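Local coordinates for protein SMG-7 (Caenorhabditis elegans, PDB 3ZHE) that pairs with SMG-5 in a heterodimer of two 14-3-3-like domains that is required for efficient nonsense-mediated mRNA decay, at residues V74-S86 with V132-E144. Numbering follows the deposited sequence.
Sequences VQNLAIGFLTDLS and VLLRMGDLMRYKE
Leu82 and Leu139 carry the apolar centre of this contact, between two nearly antiparallel helices whose axes, 161° apart in direction, approach to 10.2 Å. Leu139 splits its two methyls: CD1 rests on the backbone of Ile79, 3.7 Å from its CA, while CD2 meets Ala78 CB. The Leu82 side chain leaves with chi1 at -163°, CG turned away from the backbone N, which brings CD2 against Met136 CG at 3.6 Å and also onto Arg135 CB. Met136, bent at chi2 and chi3, runs past Leu82 in the opposite direction and brings its sulfur near Thr83. Ser86 CB packs on Val132 CG1 at the far end.

Polar contacts gather where helix 122-142 finishes. The extended Lys143 side chain passes with CD 4.2 Å from Ile79 CD1 and crosses Asn76 at about a right angle, and its NZ donates to Asn76 OD1 at 3.2 Å, tilted 26° from the carbonyl plane. Replacing this lysine by alanine would probably leave Asn76 OD1 without this donor and remove the methylene that packs on Ile79 CD1. Gln75 NE2 makes a weak bond to Tyr142 O.

In what is probably the N-terminal 14-3-3-like domain, with 132-144 inside a predicted TPR repeat, helix 45-63 packs against Gln75, Ala78 and Tyr142, helix 146-159 touches Met136, and the partner chain packs on Asn76 and Thr83.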
loop_
_atom_site.group_PDB
_atom_site.type_symbol
_atom_site.label_atom_id
_atom_site.label_comp_id
_atom_site.label_asym_id
_atom_site.label_seq_id
_atom_site.Cartn_x
_atom_site.Cartn_y
_atom_site.Cartn_z
ATOM N N VAL B 74 4.238 17.682 17.215
ATOM C CA VAL B 74 5.210 17.767 16.127
ATOM C C VAL B 74 5.431 16.404 15.453
ATOM O O VAL B 74 5.689 16.331 14.246
ATOM C CB VAL B 74 6.551 18.402 16.587
ATOM C CG1 VAL B 74 7.396 17.402 17.366
ATOM C CG2 VAL B 74 7.322 18.948 15.394
ATOM N N GLN B 75 5.297 15.328 16.228
ATOM C CA GLN B 75 5.429 13.971 15.700
ATOM C C GLN B 75 4.326 13.655 14.698
ATOM O O GLN B 75 4.595 13.194 13.586
ATOM C CB GLN B 75 5.410 12.939 16.831
ATOM C CG GLN B 75 6.710 12.823 17.614
ATOM C CD GLN B 75 6.581 11.901 18.813
ATOM O OE1 GLN B 75 5.474 11.566 19.238
ATOM N NE2 GLN B 75 7.715 11.482 19.363
ATOM N N ASN B 76 3.080 13.894 15.097
ATOM C CA ASN B 76 1.948 13.673 14.208
ATOM C C ASN B 76 2.016 14.570 12.973
ATOM O O ASN B 76 1.649 14.148 11.868
ATOM C CB ASN B 76 0.624 13.860 14.954
ATOM C CG ASN B 76 0.404 12.808 16.025
ATOM O OD1 ASN B 76 0.879 11.678 15.909
ATOM N ND2 ASN B 76 -0.320 13.176 17.076
ATOM N N LEU B 77 2.499 15.798 13.157
ATOM C CA LEU B 77 2.737 16.684 12.019
ATOM C C LEU B 77 3.712 16.034 11.039
ATOM O O LEU B 77 3.479 16.015 9.825
ATOM C CB LEU B 77 3.287 18.032 12.487
ATOM C CG LEU B 77 3.712 19.004 11.382
ATOM C CD1 LEU B 77 2.544 19.320 10.464
ATOM C CD2 LEU B 77 4.283 20.280 11.979
ATOM N N ALA B 78 4.797 15.492 11.584
ATOM C CA ALA B 78 5.792 14.775 10.794
ATOM C C ALA B 78 5.172 13.625 10.000
ATOM O O ALA B 78 5.379 13.511 8.784
ATOM C CB ALA B 78 6.899 14.258 11.696
ATOM N N ILE B 79 4.417 12.776 10.698
ATOM C CA ILE B 79 3.728 11.648 10.073
ATOM C C ILE B 79 2.877 12.115 8.899
ATOM O O ILE B 79 2.918 11.526 7.811
ATOM C CB ILE B 79 2.830 10.905 11.086
ATOM C CG1 ILE B 79 3.679 10.221 12.160
ATOM C CG2 ILE B 79 1.951 9.886 10.376
ATOM C CD1 ILE B 79 2.860 9.506 13.218
ATOM N N GLY B 80 2.119 13.186 9.124
ATOM C CA GLY B 80 1.309 13.780 8.076
ATOM C C GLY B 80 2.129 14.182 6.865
ATOM O O GLY B 80 1.816 13.792 5.736
ATOM N N PHE B 81 3.189 14.953 7.100
ATOM C CA PHE B 81 4.049 15.410 6.010
ATOM C C PHE B 81 4.632 14.258 5.186
ATOM O O PHE B 81 4.572 14.275 3.954
ATOM C CB PHE B 81 5.173 16.308 6.539
ATOM C CG PHE B 81 4.884 17.778 6.421
ATOM C CD1 PHE B 81 4.928 18.411 5.189
ATOM C CD2 PHE B 81 4.585 18.531 7.544
ATOM C CE1 PHE B 81 4.667 19.764 5.080
ATOM C CE2 PHE B 81 4.326 19.886 7.440
ATOM C CZ PHE B 81 4.366 20.502 6.207
ATOM N N LEU B 82 5.184 13.257 5.865
ATOM C CA LEU B 82 5.815 12.138 5.167
ATOM C C LEU B 82 4.805 11.303 4.379
ATOM O O LEU B 82 5.044 10.960 3.212
ATOM C CB LEU B 82 6.583 11.256 6.151
ATOM C CG LEU B 82 7.609 10.296 5.548
ATOM C CD1 LEU B 82 8.573 11.050 4.648
ATOM C CD2 LEU B 82 8.368 9.578 6.651
ATOM N N THR B 83 3.682 10.977 5.016
ATOM C CA THR B 83 2.620 10.229 4.349
ATOM C C THR B 83 2.165 10.959 3.089
ATOM O O THR B 83 2.055 10.362 2.010
ATOM C CB THR B 83 1.414 10.011 5.283
ATOM O OG1 THR B 83 1.774 9.093 6.320
ATOM C CG2 THR B 83 0.231 9.449 4.514
ATOM N N ASP B 84 1.923 12.258 3.232
ATOM C CA ASP B 84 1.503 13.073 2.100
ATOM C C ASP B 84 2.570 13.143 1.014
ATOM O O ASP B 84 2.247 13.253 -0.164
ATOM C CB ASP B 84 1.090 14.474 2.554
ATOM C CG ASP B 84 -0.279 14.489 3.201
ATOM O OD1 ASP B 84 -1.009 13.485 3.059
ATOM O OD2 ASP B 84 -0.629 15.504 3.839
ATOM N N LEU B 85 3.838 13.072 1.411
ATOM C CA LEU B 85 4.930 13.008 0.444
ATOM C C LEU B 85 4.823 11.738 -0.392
ATOM O O LEU B 85 4.832 11.791 -1.628
ATOM C CB LEU B 85 6.288 13.053 1.147
ATOM C CG LEU B 85 7.509 12.818 0.254
ATOM C CD1 LEU B 85 7.643 13.909 -0.801
ATOM C CD2 LEU B 85 8.778 12.719 1.090
ATOM N N SER B 86 4.714 10.601 0.292
ATOM C CA SER B 86 4.606 9.311 -0.389
ATOM C C SER B 86 3.419 9.289 -1.347
ATOM O O SER B 86 3.550 8.900 -2.514
ATOM C CB SER B 86 4.468 8.176 0.628
ATOM O OG SER B 86 4.332 6.924 -0.023
ATOM N N VAL B 132 11.523 6.217 2.394
ATOM C CA VAL B 132 10.253 6.644 2.972
ATOM C C VAL B 132 9.784 5.665 4.047
ATOM O O VAL B 132 9.394 6.071 5.147
ATOM C CB VAL B 132 9.167 6.796 1.883
ATOM C CG1 VAL B 132 7.782 6.894 2.507
ATOM C CG2 VAL B 132 9.460 8.006 1.007
ATOM N N LEU B 133 9.841 4.374 3.726
ATOM C CA LEU B 133 9.489 3.334 4.690
ATOM C C LEU B 133 10.388 3.378 5.927
ATOM O O LEU B 133 9.915 3.224 7.059
ATOM C CB LEU B 133 9.553 1.954 4.031
ATOM C CG LEU B 133 8.458 1.664 3.005
ATOM C CD1 LEU B 133 8.724 0.355 2.278
ATOM C CD2 LEU B 133 7.098 1.636 3.684
ATOM N N LEU B 134 11.681 3.597 5.702
ATOM C CA LEU B 134 12.648 3.719 6.791
ATOM C C LEU B 134 12.258 4.838 7.754
ATOM O O LEU B 134 12.197 4.638 8.972
ATOM C CB LEU B 134 14.051 3.981 6.232
ATOM C CG LEU B 134 15.093 4.516 7.220
ATOM C CD1 LEU B 134 15.460 3.470 8.264
ATOM C CD2 LEU B 134 16.335 5.011 6.488
ATOM N N ARG B 135 11.982 6.013 7.198
ATOM C CA ARG B 135 11.674 7.181 8.018
ATOM C C ARG B 135 10.305 7.102 8.697
ATOM O O ARG B 135 10.129 7.618 9.804
ATOM C CB ARG B 135 11.818 8.473 7.209
ATOM C CG ARG B 135 13.243 8.746 6.751
ATOM C CD ARG B 135 14.246 8.372 7.833
ATOM N NE ARG B 135 15.621 8.653 7.434
ATOM C CZ ARG B 135 16.685 8.379 8.182
ATOM N NH1 ARG B 135 16.536 7.813 9.372
ATOM N NH2 ARG B 135 17.901 8.670 7.739
ATOM N N MET B 136 9.343 6.461 8.040
ATOM C CA MET B 136 8.065 6.175 8.684
ATOM C C MET B 136 8.307 5.240 9.860
ATOM O O MET B 136 7.640 5.338 10.891
ATOM C CB MET B 136 7.077 5.544 7.700
ATOM C CG MET B 136 6.362 6.545 6.809
ATOM S SD MET B 136 5.405 7.751 7.752
ATOM C CE MET B 136 4.260 6.676 8.614
ATOM N N GLY B 137 9.270 4.337 9.695
ATOM C CA GLY B 137 9.694 3.467 10.776
ATOM C C GLY B 137 10.234 4.265 11.948
ATOM O O GLY B 137 9.870 4.017 13.104
ATOM N N ASP B 138 11.105 5.226 11.647
ATOM C CA ASP B 138 11.635 6.127 12.670
ATOM C C ASP B 138 10.511 6.845 13.410
ATOM O O ASP B 138 10.518 6.932 14.641
ATOM C CB ASP B 138 12.585 7.161 12.055
ATOM C CG ASP B 138 13.964 6.596 11.772
ATOM O OD1 ASP B 138 14.359 5.626 12.451
ATOM O OD2 ASP B 138 14.657 7.126 10.878
ATOM N N LEU B 139 9.549 7.354 12.647
ATOM C CA LEU B 139 8.422 8.080 13.219
ATOM C C LEU B 139 7.594 7.198 14.143
ATOM O O LEU B 139 7.169 7.636 15.212
ATOM C CB LEU B 139 7.540 8.663 12.115
ATOM C CG LEU B 139 8.169 9.783 11.285
ATOM C CD1 LEU B 139 7.180 10.310 10.261
ATOM C CD2 LEU B 139 8.662 10.905 12.187
ATOM N N MET B 140 7.368 5.954 13.729
ATOM C CA MET B 140 6.639 5.011 14.568
ATOM C C MET B 140 7.427 4.682 15.832
ATOM O O MET B 140 6.842 4.438 16.887
ATOM C CB MET B 140 6.304 3.730 13.802
ATOM C CG MET B 140 5.348 3.933 12.638
ATOM S SD MET B 140 3.885 4.891 13.078
ATOM C CE MET B 140 3.096 3.802 14.258
ATOM N N ARG B 141 8.754 4.682 15.727
ATOM C CA ARG B 141 9.593 4.402 16.888
ATOM C C ARG B 141 9.533 5.547 17.893
ATOM O O ARG B 141 9.506 5.320 19.104
ATOM C CB ARG B 141 11.043 4.138 16.477
ATOM C CG ARG B 141 11.832 3.369 17.529
ATOM C CD ARG B 141 13.302 3.233 17.165
ATOM N NE ARG B 141 14.076 4.411 17.545
ATOM C CZ ARG B 141 14.534 5.316 16.687
ATOM N NH1 ARG B 141 14.301 5.178 15.389
ATOM N NH2 ARG B 141 15.230 6.355 17.125
ATOM N N TYR B 142 9.513 6.775 17.382
ATOM C CA TYR B 142 9.406 7.959 18.230
ATOM C C TYR B 142 8.083 7.966 18.992
ATOM O O TYR B 142 8.011 8.433 20.129
ATOM C CB TYR B 142 9.512 9.240 17.395
ATOM C CG TYR B 142 10.830 9.428 16.675
ATOM C CD1 TYR B 142 11.991 8.810 17.122
ATOM C CD2 TYR B 142 10.910 10.232 15.546
ATOM C CE1 TYR B 142 13.195 8.988 16.461
ATOM C CE2 TYR B 142 12.106 10.416 14.880
ATOM C CZ TYR B 142 13.246 9.793 15.340
ATOM O OH TYR B 142 14.436 9.976 14.676
ATOM N N LYS B 143 7.040 7.438 18.359
ATOM C CA LYS B 143 5.702 7.427 18.942
ATOM C C LYS B 143 5.488 6.194 19.824
ATOM O O LYS B 143 4.381 5.941 20.304
ATOM C CB LYS B 143 4.650 7.479 17.834
ATOM C CG LYS B 143 3.293 7.992 18.274
ATOM C CD LYS B 143 2.337 8.059 17.101
ATOM C CE LYS B 143 0.956 8.495 17.546
ATOM N NZ LYS B 143 0.032 8.607 16.388
ATOM N N GLU B 144 6.562 5.436 20.028
ATOM C CA GLU B 144 6.542 4.235 20.864
ATOM C C GLU B 144 5.565 3.153 20.394
ATOM O O GLU B 144 5.000 2.428 21.209
ATOM C CB GLU B 144 6.302 4.585 22.339
ATOM C CG GLU B 144 7.538 5.111 23.062
ATOM C CD GLU B 144 7.267 5.454 24.516
ATOM O OE1 GLU B 144 7.168 4.520 25.339
ATOM O OE2 GLU B 144 7.156 6.657 24.836
#